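Local atomic coordinates of starch synthase I (Hordeum vulgare, PDB entry 4HLN), a protein that belongs to the starch synthase family of glycosyltransferases and is built from two Rossmann-like domains in the GT-B arrangement. Residues P119-T124 with A155-R160; S263-V268 with R294-I299; V481-M486 with G499-S504; V440-F445 with Q471-G476. All blocks are in the same frame, centred on the assembly; numbering follows the deposited sequence.

Contact 1 of 4, residues P119-T124 with A155-R160; sequences PLAKVT and AARGHR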
loop_
_atom_site.group_PDB
_atom_site.type_symbol
_atom_site.label_atom_id
_atom_site.label_comp_id
_atom_site.label_asym_id
_atom_site.label_seq_id
_atom_site.Cartn_x
_atom_site.Cartn_y
_atom_site.Cartn_z
ATOM N N PRO A 119 -17.965 8.581 13.053
ATOM C CA PRO A 119 -18.072 9.707 12.122
ATOM C C PRO A 119 -18.590 9.270 10.751
ATOM O O PRO A 119 -18.202 8.214 10.244
ATOM C CB PRO A 119 -16.628 10.221 12.020
ATOM C CG PRO A 119 -15.782 9.083 12.455
ATOM C CD PRO A 119 -16.574 8.333 13.470
ATOM N N LEU A 120 -19.474 10.074 10.167
ATOM C CA LEU A 120 -20.021 9.783 8.848
ATOM C C LEU A 120 -19.522 10.814 7.826
ATOM O O LEU A 120 -18.925 11.828 8.197
ATOM C CB LEU A 120 -21.551 9.712 8.908
ATOM C CG LEU A 120 -22.138 8.739 9.957
ATOM C CD1 LEU A 120 -23.640 8.899 10.089
ATOM C CD2 LEU A 120 -21.789 7.255 9.690
ATOM N N ALA A 121 -19.738 10.544 6.542
ATOM C CA ALA A 121 -19.227 11.419 5.487
ATOM C C ALA A 121 -20.268 12.410 4.960
ATOM O O ALA A 121 -21.455 12.070 4.830
ATOM C CB ALA A 121 -18.651 10.591 4.337
ATOM N N LYS A 122 -19.806 13.627 4.658
ATOM C CA LYS A 122 -20.638 14.692 4.092
ATOM C C LYS A 122 -21.477 14.178 2.937
ATOM O O LYS A 122 -22.704 14.342 2.902
ATOM C CB LYS A 122 -19.748 15.829 3.579
ATOM C CG LYS A 122 -19.269 16.802 4.643
ATOM C CD LYS A 122 -20.333 17.853 4.960
ATOM C CE LYS A 122 -20.741 18.631 3.712
ATOM N NZ LYS A 122 -21.497 19.872 4.046
ATOM N N VAL A 123 -20.787 13.563 1.983
ATOM C CA VAL A 123 -21.417 12.996 0.806
ATOM C C VAL A 123 -21.115 11.519 0.761
ATOM O O VAL A 123 -19.986 11.125 0.488
ATOM C CB VAL A 123 -20.839 13.598 -0.475
ATOM C CG1 VAL A 123 -21.647 13.145 -1.669
ATOM C CG2 VAL A 123 -20.811 15.099 -0.377
ATOM N N THR A 124 -22.122 10.703 1.032
ATOM C CA THR A 124 -21.980 9.266 0.912
ATOM C C THR A 124 -22.066 8.887 -0.568
ATOM O O THR A 124 -22.771 9.528 -1.340
ATOM C CB THR A 124 -23.085 8.547 1.688
ATOM O OG1 THR A 124 -24.348 8.868 1.100
ATOM C CG2 THR A 124 -23.085 8.987 3.144
ATOM N N ALA A 155 -17.336 1.818 4.236
ATOM C CA ALA A 155 -18.689 1.348 4.504
ATOM C C ALA A 155 -19.178 1.890 5.835
ATOM O O ALA A 155 -20.350 2.196 6.002
ATOM C CB ALA A 155 -18.746 -0.173 4.494
ATOM N N ALA A 156 -18.255 2.016 6.776
ATOM C CA ALA A 156 -18.581 2.415 8.138
ATOM C C ALA A 156 -18.918 3.894 8.207
ATOM O O ALA A 156 -19.528 4.361 9.169
ATOM C CB ALA A 156 -17.407 2.108 9.050
ATOM N N ARG A 157 -18.492 4.633 7.190
ATOM C CA ARG A 157 -18.779 6.055 7.108
ATOM C C ARG A 157 -20.049 6.318 6.295
ATOM O O ARG A 157 -20.321 7.461 5.937
ATOM C CB ARG A 157 -17.612 6.809 6.470
ATOM C CG ARG A 157 -16.280 6.676 7.181
ATOM C CD ARG A 157 -15.266 7.664 6.600
ATOM N NE ARG A 157 -14.845 8.623 7.612
ATOM C CZ ARG A 157 -14.819 9.938 7.432
ATOM N NH1 ARG A 157 -15.174 10.443 6.266
ATOM N NH2 ARG A 157 -14.426 10.746 8.416
ATOM N N GLY A 158 -20.804 5.261 5.987
ATOM C CA GLY A 158 -22.099 5.403 5.339
ATOM C C GLY A 158 -22.122 5.272 3.821
ATOM O O GLY A 158 -23.158 5.469 3.191
ATOM N N HIS A 159 -20.987 4.941 3.221
ATOM C CA HIS A 159 -20.956 4.672 1.787
ATOM C C HIS A 159 -21.546 3.308 1.493
ATOM O O HIS A 159 -21.461 2.393 2.308
ATOM C CB HIS A 159 -19.533 4.741 1.242
ATOM C CG HIS A 159 -18.841 6.033 1.538
ATOM N ND1 HIS A 159 -19.096 7.190 0.836
ATOM C CD2 HIS A 159 -17.909 6.353 2.469
ATOM C CE1 HIS A 159 -18.353 8.168 1.321
ATOM N NE2 HIS A 159 -17.622 7.687 2.312
ATOM N N ARG A 160 -22.153 3.177 0.321
ATOM C CA ARG A 160 -22.586 1.878 -0.150
ATOM C C ARG A 160 -21.386 1.277 -0.871
ATOM O O ARG A 160 -20.930 1.827 -1.861
ATOM C CB ARG A 160 -23.768 2.014 -1.103
ATOM C CG ARG A 160 -24.663 0.789 -1.068
ATOM C CD ARG A 160 -25.507 0.686 -2.309
ATOM N NE ARG A 160 -26.284 -0.543 -2.290
ATOM C CZ ARG A 160 -27.175 -0.858 -3.219
ATOM N NH1 ARG A 160 -27.860 -1.994 -3.143
ATOM N NH2 ARG A 160 -27.380 -0.018 -4.217
#

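Contact 2 of 4, residues S263-V268 with R294-I299; sequences SCMFVV and RSTLVI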
loop_
_atom_site.group_PDB
_atom_site.type_symbol
_atom_site.label_atom_id
_atom_site.label_comp_id
_atom_site.label_asym_id
_atom_site.label_seq_id
_atom_site.Cartn_x
_atom_site.Cartn_y
_atom_site.Cartn_z
ATOM N N SER A 263 -23.757 5.760 -10.974
ATOM C CA SER A 263 -23.026 6.894 -10.413
ATOM C C SER A 263 -21.991 6.386 -9.434
ATOM O O SER A 263 -21.903 6.837 -8.286
ATOM C CB SER A 263 -23.971 7.867 -9.723
ATOM O OG SER A 263 -24.873 8.425 -10.658
ATOM N N CYS A 264 -21.207 5.430 -9.900
ATOM C CA CYS A 264 -20.276 4.750 -9.021
ATOM C C CYS A 264 -18.860 5.263 -9.112
ATOM O O CYS A 264 -18.418 5.768 -10.149
ATOM C CB CYS A 264 -20.305 3.259 -9.304
ATOM S SG CYS A 264 -21.908 2.597 -8.876
ATOM N N MET A 265 -18.155 5.154 -8.001
ATOM C CA MET A 265 -16.719 5.281 -8.047
ATOM C C MET A 265 -16.154 3.862 -8.095
ATOM O O MET A 265 -16.328 3.077 -7.155
ATOM C CB MET A 265 -16.174 6.083 -6.855
ATOM C CG MET A 265 -14.620 6.178 -6.841
ATOM S SD MET A 265 -13.811 6.880 -8.321
ATOM C CE MET A 265 -14.324 8.591 -8.185
ATOM N N PHE A 266 -15.541 3.517 -9.226
ATOM C CA PHE A 266 -14.822 2.257 -9.329
ATOM C C PHE A 266 -13.403 2.465 -8.845
ATOM O O PHE A 266 -12.696 3.314 -9.367
ATOM C CB PHE A 266 -14.774 1.777 -10.764
ATOM C CG PHE A 266 -16.090 1.345 -11.299
ATOM C CD1 PHE A 266 -16.426 0.007 -11.334
ATOM C CD2 PHE A 266 -16.995 2.274 -11.782
ATOM C CE1 PHE A 266 -17.652 -0.402 -11.841
ATOM C CE2 PHE A 266 -18.210 1.876 -12.291
ATOM C CZ PHE A 266 -18.542 0.535 -12.322
ATOM N N VAL A 267 -13.005 1.700 -7.835
ATOM C CA VAL A 267 -11.621 1.680 -7.376
ATOM C C VAL A 267 -10.962 0.394 -7.855
ATOM O O VAL A 267 -11.175 -0.681 -7.291
ATOM C CB VAL A 267 -11.531 1.726 -5.857
ATOM C CG1 VAL A 267 -10.087 1.702 -5.428
ATOM C CG2 VAL A 267 -12.199 2.959 -5.349
ATOM N N VAL A 268 -10.170 0.499 -8.911
ATOM C CA VAL A 268 -9.555 -0.683 -9.486
ATOM C C VAL A 268 -8.097 -0.896 -9.048
ATOM O O VAL A 268 -7.262 -0.008 -9.126
ATOM C CB VAL A 268 -9.731 -0.673 -10.988
ATOM C CG1 VAL A 268 -11.173 -0.277 -11.281
ATOM C CG2 VAL A 268 -8.785 0.313 -11.621
ATOM N N ARG A 294 -16.952 7.417 -12.282
ATOM C CA ARG A 294 -15.542 7.718 -12.422
ATOM C C ARG A 294 -14.758 6.499 -11.965
ATOM O O ARG A 294 -15.337 5.530 -11.466
ATOM C CB ARG A 294 -15.182 8.939 -11.577
ATOM C CG ARG A 294 -15.964 10.208 -11.929
ATOM C CD ARG A 294 -15.587 10.686 -13.318
ATOM N NE ARG A 294 -16.101 12.015 -13.594
ATOM C CZ ARG A 294 -17.222 12.261 -14.266
ATOM N NH1 ARG A 294 -17.966 11.265 -14.734
ATOM N NH2 ARG A 294 -17.597 13.514 -14.462
ATOM N N SER A 295 -13.443 6.537 -12.133
ATOM C CA SER A 295 -12.599 5.444 -11.650
ATOM C C SER A 295 -11.259 5.905 -11.097
ATOM O O SER A 295 -10.667 6.881 -11.561
ATOM C CB SER A 295 -12.374 4.400 -12.740
ATOM O OG SER A 295 -11.733 4.981 -13.858
ATOM N N THR A 296 -10.788 5.174 -10.096
ATOM C CA THR A 296 -9.510 5.448 -9.474
ATOM C C THR A 296 -8.622 4.228 -9.574
ATOM O O THR A 296 -8.981 3.134 -9.144
ATOM C CB THR A 296 -9.687 5.806 -7.998
ATOM O OG1 THR A 296 -10.532 6.958 -7.898
ATOM C CG2 THR A 296 -8.312 6.074 -7.320
ATOM N N LEU A 297 -7.453 4.419 -10.150
ATOM C CA LEU A 297 -6.504 3.341 -10.244
ATOM C C LEU A 297 -5.625 3.363 -8.994
ATOM O O LEU A 297 -5.044 4.396 -8.656
ATOM C CB LEU A 297 -5.678 3.483 -11.525
ATOM C CG LEU A 297 -4.495 2.526 -11.641
ATOM C CD1 LEU A 297 -4.972 1.065 -11.668
ATOM C CD2 LEU A 297 -3.688 2.887 -12.878
ATOM N N VAL A 298 -5.571 2.231 -8.294
ATOM C CA VAL A 298 -4.676 2.055 -7.157
ATOM C C VAL A 298 -3.527 1.138 -7.546
ATOM O O VAL A 298 -3.737 -0.009 -7.966
ATOM C CB VAL A 298 -5.364 1.411 -5.944
ATOM C CG1 VAL A 298 -4.338 1.229 -4.836
ATOM C CG2 VAL A 298 -6.550 2.241 -5.468
ATOM N N ILE A 299 -2.311 1.648 -7.393
ATOM C CA ILE A 299 -1.128 0.946 -7.837
ATOM C C ILE A 299 -0.265 0.598 -6.641
ATOM O O ILE A 299 0.384 1.474 -6.057
ATOM C CB ILE A 299 -0.291 1.823 -8.775
ATOM C CG1 ILE A 299 -1.108 2.271 -9.977
ATOM C CG2 ILE A 299 0.941 1.084 -9.242
ATOM C CD1 ILE A 299 -0.276 2.994 -11.016
#

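Contact 3 of 4, residues V481-M486 with G499-S504; sequences VFEGWM and GWVGFS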
loop_
_atom_site.group_PDB
_atom_site.type_symbol
_atom_site.label_atom_id
_atom_site.label_comp_id
_atom_site.label_asym_id
_atom_site.label_seq_id
_atom_site.Cartn_x
_atom_site.Cartn_y
_atom_site.Cartn_z
ATOM N N VAL A 481 20.944 -16.993 6.473
ATOM C CA VAL A 481 22.276 -16.406 6.277
ATOM C C VAL A 481 22.390 -15.005 6.898
ATOM O O VAL A 481 23.432 -14.633 7.436
ATOM C CB VAL A 481 22.709 -16.372 4.779
ATOM C CG1 VAL A 481 21.692 -15.619 3.928
ATOM C CG2 VAL A 481 24.091 -15.743 4.637
ATOM N N PHE A 482 21.311 -14.233 6.822
ATOM C CA PHE A 482 21.282 -12.913 7.439
ATOM C C PHE A 482 21.090 -13.035 8.959
ATOM O O PHE A 482 21.710 -12.307 9.747
ATOM C CB PHE A 482 20.179 -12.053 6.813
ATOM C CG PHE A 482 20.229 -10.619 7.239
ATOM C CD1 PHE A 482 21.040 -9.712 6.572
ATOM C CD2 PHE A 482 19.486 -10.177 8.320
ATOM C CE1 PHE A 482 21.104 -8.388 6.972
ATOM C CE2 PHE A 482 19.545 -8.856 8.724
ATOM C CZ PHE A 482 20.353 -7.960 8.048
ATOM N N GLU A 483 20.230 -13.966 9.360
ATOM C CA GLU A 483 20.059 -14.291 10.761
ATOM C C GLU A 483 21.411 -14.608 11.367
ATOM O O GLU A 483 21.750 -14.123 12.456
ATOM C CB GLU A 483 19.118 -15.485 10.923
ATOM C CG GLU A 483 17.673 -15.185 10.536
ATOM C CD GLU A 483 16.763 -16.395 10.694
ATOM O OE1 GLU A 483 17.222 -17.421 11.250
ATOM O OE2 GLU A 483 15.592 -16.318 10.261
ATOM N N GLY A 484 22.185 -15.423 10.654
ATOM C CA GLY A 484 23.510 -15.799 11.110
ATOM C C GLY A 484 24.359 -14.562 11.283
ATOM O O GLY A 484 25.206 -14.477 12.183
ATOM N N TRP A 485 24.115 -13.587 10.413
ATOM C CA TRP A 485 24.891 -12.360 10.416
ATOM C C TRP A 485 24.515 -11.493 11.608
ATOM O O TRP A 485 25.364 -10.847 12.222
ATOM C CB TRP A 485 24.681 -11.592 9.117
ATOM C CG TRP A 485 25.265 -10.237 9.188
ATOM C CD1 TRP A 485 26.539 -9.883 8.879
ATOM C CD2 TRP A 485 24.608 -9.043 9.622
ATOM N NE1 TRP A 485 26.720 -8.536 9.079
ATOM C CE2 TRP A 485 25.548 -7.995 9.535
ATOM C CE3 TRP A 485 23.316 -8.756 10.067
ATOM C CZ2 TRP A 485 25.239 -6.679 9.878
ATOM C CZ3 TRP A 485 23.007 -7.443 10.406
ATOM C CH2 TRP A 485 23.966 -6.423 10.313
ATOM N N MET A 486 23.231 -11.480 11.937
ATOM C CA MET A 486 22.793 -10.807 13.151
ATOM C C MET A 486 23.585 -11.309 14.357
ATOM O O MET A 486 24.081 -10.511 15.159
ATOM C CB MET A 486 21.289 -10.997 13.363
ATOM C CG MET A 486 20.438 -10.242 12.355
ATOM S SD MET A 486 18.682 -10.637 12.414
ATOM C CE MET A 486 18.219 -10.002 14.027
ATOM N N GLY A 499 20.338 -8.470 18.098
ATOM C CA GLY A 499 19.543 -9.068 17.047
ATOM C C GLY A 499 18.606 -10.113 17.619
ATOM O O GLY A 499 19.037 -11.174 18.094
ATOM N N TRP A 500 17.317 -9.801 17.581
ATOM C CA TRP A 500 16.294 -10.682 18.110
ATOM C C TRP A 500 15.736 -11.460 16.938
ATOM O O TRP A 500 14.943 -10.932 16.148
ATOM C CB TRP A 500 15.184 -9.855 18.760
ATOM C CG TRP A 500 14.333 -10.587 19.778
ATOM C CD1 TRP A 500 14.376 -10.430 21.134
ATOM C CD2 TRP A 500 13.300 -11.561 19.520
ATOM N NE1 TRP A 500 13.450 -11.252 21.737
ATOM C CE2 TRP A 500 12.773 -11.954 20.773
ATOM C CE3 TRP A 500 12.775 -12.142 18.357
ATOM C CZ2 TRP A 500 11.747 -12.902 20.898
ATOM C CZ3 TRP A 500 11.750 -13.083 18.479
ATOM C CH2 TRP A 500 11.249 -13.453 19.741
ATOM N N VAL A 501 16.163 -12.713 16.823
ATOM C CA VAL A 501 15.762 -13.550 15.708
ATOM C C VAL A 501 14.507 -14.357 15.988
ATOM O O VAL A 501 14.467 -15.203 16.885
ATOM C CB VAL A 501 16.869 -14.503 15.292
ATOM C CG1 VAL A 501 16.368 -15.401 14.180
ATOM C CG2 VAL A 501 18.091 -13.715 14.840
ATOM N N GLY A 502 13.491 -14.091 15.183
ATOM C CA GLY A 502 12.199 -14.727 15.309
ATOM C C GLY A 502 11.168 -13.638 15.135
ATOM O O GLY A 502 11.495 -12.523 14.717
ATOM N N PHE A 503 9.918 -13.947 15.432
ATOM C CA PHE A 503 8.995 -12.863 15.653
ATOM C C PHE A 503 8.291 -12.938 16.994
ATOM O O PHE A 503 8.350 -13.945 17.693
ATOM C CB PHE A 503 8.014 -12.654 14.505
ATOM C CG PHE A 503 7.662 -11.203 14.307
ATOM C CD1 PHE A 503 8.602 -10.316 13.771
ATOM C CD2 PHE A 503 6.423 -10.705 14.699
ATOM C CE1 PHE A 503 8.303 -8.970 13.602
ATOM C CE2 PHE A 503 6.117 -9.358 14.534
ATOM C CZ PHE A 503 7.059 -8.490 13.983
ATOM N N SER A 504 7.651 -11.831 17.344
ATOM C CA SER A 504 6.956 -11.673 18.600
ATOM C C SER A 504 6.239 -10.353 18.509
ATOM O O SER A 504 6.870 -9.304 18.370
ATOM C CB SER A 504 7.947 -11.601 19.762
ATOM O OG SER A 504 7.283 -11.230 20.963
#

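Contact 4 of 4, residues V440-F445 with Q471-G476; sequences VPLIGF and QFVMLG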
loop_
_atom_site.group_PDB
_atom_site.type_symbol
_atom_site.label_atom_id
_atom_site.label_comp_id
_atom_site.label_asym_id
_atom_site.label_seq_id
_atom_site.Cartn_x
_atom_site.Cartn_y
_atom_site.Cartn_z
ATOM N N VAL A 440 21.956 7.630 25.640
ATOM C CA VAL A 440 22.370 7.007 24.390
ATOM C C VAL A 440 21.164 6.862 23.447
ATOM O O VAL A 440 20.064 6.528 23.889
ATOM C CB VAL A 440 22.998 5.619 24.668
ATOM C CG1 VAL A 440 21.941 4.662 25.200
ATOM C CG2 VAL A 440 23.632 5.047 23.426
ATOM N N PRO A 441 21.361 7.137 22.144
ATOM C CA PRO A 441 20.313 6.947 21.134
ATOM C C PRO A 441 20.058 5.468 20.883
ATOM O O PRO A 441 20.990 4.730 20.551
ATOM C CB PRO A 441 20.924 7.566 19.874
ATOM C CG PRO A 441 22.043 8.425 20.359
ATOM C CD PRO A 441 22.571 7.736 21.562
ATOM N N LEU A 442 18.811 5.044 21.043
ATOM C CA LEU A 442 18.444 3.658 20.811
ATOM C C LEU A 442 17.611 3.548 19.542
ATOM O O LEU A 442 16.591 4.222 19.390
ATOM C CB LEU A 442 17.689 3.099 22.010
ATOM C CG LEU A 442 17.091 1.699 21.857
ATOM C CD1 LEU A 442 18.087 0.706 21.283
ATOM C CD2 LEU A 442 16.567 1.212 23.197
ATOM N N ILE A 443 18.062 2.696 18.631
ATOM C CA ILE A 443 17.488 2.610 17.302
ATOM C C ILE A 443 16.964 1.223 17.009
ATOM O O ILE A 443 17.622 0.222 17.315
ATOM C CB ILE A 443 18.531 2.943 16.253
ATOM C CG1 ILE A 443 18.970 4.392 16.414
ATOM C CG2 ILE A 443 17.970 2.725 14.866
ATOM C CD1 ILE A 443 20.267 4.695 15.736
ATOM N N GLY A 444 15.777 1.175 16.402
ATOM C CA GLY A 444 15.109 -0.078 16.108
ATOM C C GLY A 444 14.880 -0.315 14.622
ATOM O O GLY A 444 14.621 0.618 13.845
ATOM N N PHE A 445 15.000 -1.578 14.228
ATOM C CA PHE A 445 14.465 -2.035 12.960
ATOM C C PHE A 445 13.535 -3.204 13.250
ATOM O O PHE A 445 13.812 -4.016 14.122
ATOM C CB PHE A 445 15.574 -2.486 12.010
ATOM C CG PHE A 445 15.069 -3.311 10.863
ATOM C CD1 PHE A 445 14.858 -4.678 11.015
ATOM C CD2 PHE A 445 14.765 -2.720 9.645
ATOM C CE1 PHE A 445 14.370 -5.442 9.969
ATOM C CE2 PHE A 445 14.275 -3.480 8.594
ATOM C CZ PHE A 445 14.077 -4.840 8.757
ATOM N N GLN A 471 22.941 2.557 20.445
ATOM C CA GLN A 471 22.512 1.174 20.536
ATOM C C GLN A 471 21.536 0.888 19.388
ATOM O O GLN A 471 20.813 1.770 18.927
ATOM C CB GLN A 471 21.877 0.895 21.894
ATOM C CG GLN A 471 22.589 1.589 23.043
ATOM C CD GLN A 471 22.005 1.221 24.383
ATOM O OE1 GLN A 471 20.783 1.105 24.532
ATOM N NE2 GLN A 471 22.872 1.017 25.370
ATOM N N PHE A 472 21.533 -0.347 18.915
ATOM C CA PHE A 472 20.744 -0.694 17.754
ATOM C C PHE A 472 20.175 -2.087 17.917
ATOM O O PHE A 472 20.906 -3.063 18.019
ATOM C CB PHE A 472 21.599 -0.636 16.491
ATOM C CG PHE A 472 20.853 -1.012 15.260
ATOM C CD1 PHE A 472 20.287 -0.041 14.453
ATOM C CD2 PHE A 472 20.684 -2.341 14.918
ATOM C CE1 PHE A 472 19.577 -0.389 13.311
ATOM C CE2 PHE A 472 19.973 -2.693 13.778
ATOM C CZ PHE A 472 19.421 -1.714 12.978
ATOM N N VAL A 473 18.860 -2.185 17.942
ATOM C CA VAL A 473 18.241 -3.489 18.029
ATOM C C VAL A 473 17.387 -3.715 16.800
ATOM O O VAL A 473 16.608 -2.850 16.392
ATOM C CB VAL A 473 17.370 -3.635 19.287
ATOM C CG1 VAL A 473 16.404 -2.449 19.423
ATOM C CG2 VAL A 473 16.608 -4.955 19.245
ATOM N N MET A 474 17.543 -4.873 16.185
ATOM C CA MET A 474 16.629 -5.213 15.126
ATOM C C MET A 474 15.977 -6.540 15.463
ATOM O O MET A 474 16.609 -7.433 16.017
ATOM C CB MET A 474 17.317 -5.207 13.756
ATOM C CG MET A 474 18.377 -6.259 13.569
ATOM S SD MET A 474 19.349 -5.972 12.073
ATOM C CE MET A 474 18.121 -6.164 10.786
ATOM N N LEU A 475 14.690 -6.626 15.174
ATOM C CA LEU A 475 13.923 -7.831 15.392
ATOM C C LEU A 475 13.355 -8.239 14.053
ATOM O O LEU A 475 12.756 -7.422 13.346
ATOM C CB LEU A 475 12.775 -7.554 16.374
ATOM C CG LEU A 475 11.514 -8.409 16.200
ATOM C CD1 LEU A 475 11.707 -9.763 16.824
ATOM C CD2 LEU A 475 10.295 -7.740 16.793
ATOM N N GLY A 476 13.538 -9.501 13.703
ATOM C CA GLY A 476 12.928 -10.020 12.498
ATOM C C GLY A 476 13.427 -11.406 12.175
ATOM O O GLY A 476 14.331 -11.923 12.843
#

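Contact 1 of 4, residues P119-T124 with A155-R160
Pro119 begins the contact by laying its carbonyl O along the base of Arg157, 3.9 Å from Arg157 CG, while its ring lies beside the guanidinium. Leu120 touches with one branch: CD2 comes 3.7 Å from Ala156 O, and the carbonyl O of Leu120 lies obliquely near the Arg157 guanidinium. Ala121 makes the backbone bond that ties the segments together. Its N-H points to Arg157 O at 3.2 Å, meeting a lone pair in the carbonyl plane with an N-H...O angle of 149°, and its CB packs 3.7 Å from NE2 of His159. Val123 adds its carbonyl O, at the imidazole edge and 3.5 Å from His159 CE1. Thr124 closes the walk with CA 3.6 Å from ND1 of His159 and CB 3.4 Å from Gly158 O. CG of His159 stands anti to the carbonyl carbon (chi1 -55°), which sends the ring toward Ala121 and Thr124. The imidazole is fixed at both nitrogens, ND1 by the backbone N of Arg125 and NE2 by Glu619. Glu619 also forms a salt bridge to Arg157, whose NE pairs with Asp612, so helix 611-627 grips both side chains. The segments are the lead-in to strand 126-130 and the turn from helix 150-156 into strand 160-166, at one end of a beta-alpha-beta crossover; the C-terminal helix returning to pack on this N-terminal domain is characteristic of the GT-B fold.

Contact 2 of 4, residues S263-V268 with R294-I299
Phe266 and Ser295 sit side by side in two neighbouring parallel strands, the two strands of the beta-alpha-beta unit formed by strand 264-269, helix 276-284 and strand 294-299 in a Rossmann-like sheet. Five backbone hydrogen bonds alternate between the strands, from Arg294 N to Cys264 O at the start to Val298 N and Val268 O at the end; the last, 2.9 Å long, is almost straight (178° at the hydrogen). The dense part follows from Met265 onward. CG of Met265 stands anti to the backbone N (chi1 177°), and bends at the next two torsions swing the thioether over the neighbouring strand, with SD 3.3 Å from Thr296 OG1 and CE 3.5 Å from CB of Arg294, crossing that side chain at about a right angle. Farther along, CG1 of Val267 meets CG2 of Val298 at 3.6 Å. Phe622 of helix 611-627 covers both Met265 and Thr296. On the face carrying Phe266 and Val268, Val276 of helix 276-284 packs instead, and CG2 of Val268 touches CD1 of Leu297 at 3.9 Å. The start of the contact is looser. Ser263 is exposed and stays apart from the second strand, Cys264 engages it mainly through its carbonyl, and the guanidinium of Arg294 leads away to the backbone carbonyls of Asp628, Ala625 and Arg291. Tyr290 meets the ring of Phe266 edge-to-face, while Arg294 O lies in the plane of that ring at its edge, 3.7 Å from CD2.

Contact 3 of 4, residues V481-M486 with G499-S504
Glu483 and Met486, on one flank of helix 480-492, meet Val501 on strand 497-501, closing the second half of the beta-alpha-beta unit that runs from strand 471-476 through this helix. The axes of the short helix and strand segments approach to 8.8 Å, their N-to-C directions 141° apart. Val501 divides its two methyls between the helix residues. CG1, anti to the backbone N (chi1 177°), rests over the face of the Glu483 carboxylate, almost directly above CD at 3.6 Å, and the two side chains meet at about a right angle. CG2 turns to Met486, 3.8 Å from CE and 4.0 Å from SD. The methionine chain runs straight out from the helix and then bends at its last torsion (chi3 66°), which carries the methyl against the backbone of Gly499, with CE 3.4 Å from CA. OE2 of Glu483 accepts hydrogen bonds from the hydroxyl of Ser477 and the backbone N of Gly478 in the loop just before the helix. These donors hold the group and would probably stabilise its negative charge. Leu449 touches both Glu483 and Met486. Strand 497-501 is the outermost strand on this side of the C-terminal sheet; Trp500 bonds through its backbone to Met474 and Gly476 of strand 471-476, and from helix 480-492, Phe482 reaches Ile455 and Lys459 of helix 455-466.

Contact 4 of 4, residues V440-F445 with Q471-G476
Val440 and Gln471 meet at about a right angle where two parallel strands of the C-terminal Rossmann-like domain begin, strands joined by helix 455-466 in a beta-alpha-beta unit. One methyl of Val440, CG1, stands over the face of the Gln471 amide, 3.5 Å from CD, and the other, CG2, lies 3.6 Å from Gln471 CG. The amide is held by Gln429 and by the carbonyl of Pro435, which fix its rotation. On the sheet face that carries Gln471, CD1 of Leu442 slants across to Gln471 CB and on to CG1 of Val473, 4.0 Å away. The opposite face carries Ile443, Phe472, Phe445 and Met474. Ile443 leans obliquely against Phe472, with CG2 3.6 Å from CD1 of the ring, and CZ of that ring reaches CB of Phe445. Phe445 projects with CG anti to the backbone N (chi1 164°), and the bend of Met474 at chi3 brings its CE 3.6 Å from Phe445 CD1. Between the two layers of side chains, five backbone hydrogen bonds alternate between the strands, the first from Gln471 N to Pro441 O at 2.9 Å. SD of Met474 sits in the plane of the Phe472 ring, at the edge.

How the contacts relate
The contacts follow one another along the chain in the order 1, 2, 4, 3 and fall into two pairs. Contacts 1 and 2 belong to the N-terminal domain, with centres about 17 Å apart; contact 2 lies in the large mixed sheet, contact 1 at the ends of its strands 126-130 and 160-166, and helix 611-627 covers both. Contact 4 lies within the six-stranded parallel C-terminal sheet, and contact 3 packs helix 480-492 on its outermost strand 497-501. Their centres are about 13 Å apart, and they build two consecutive beta-alpha-beta units sharing strand 471-476. Centres in different pairs are about 41 to 44 Å apart, in keeping with the separate domains of a GT-B protein.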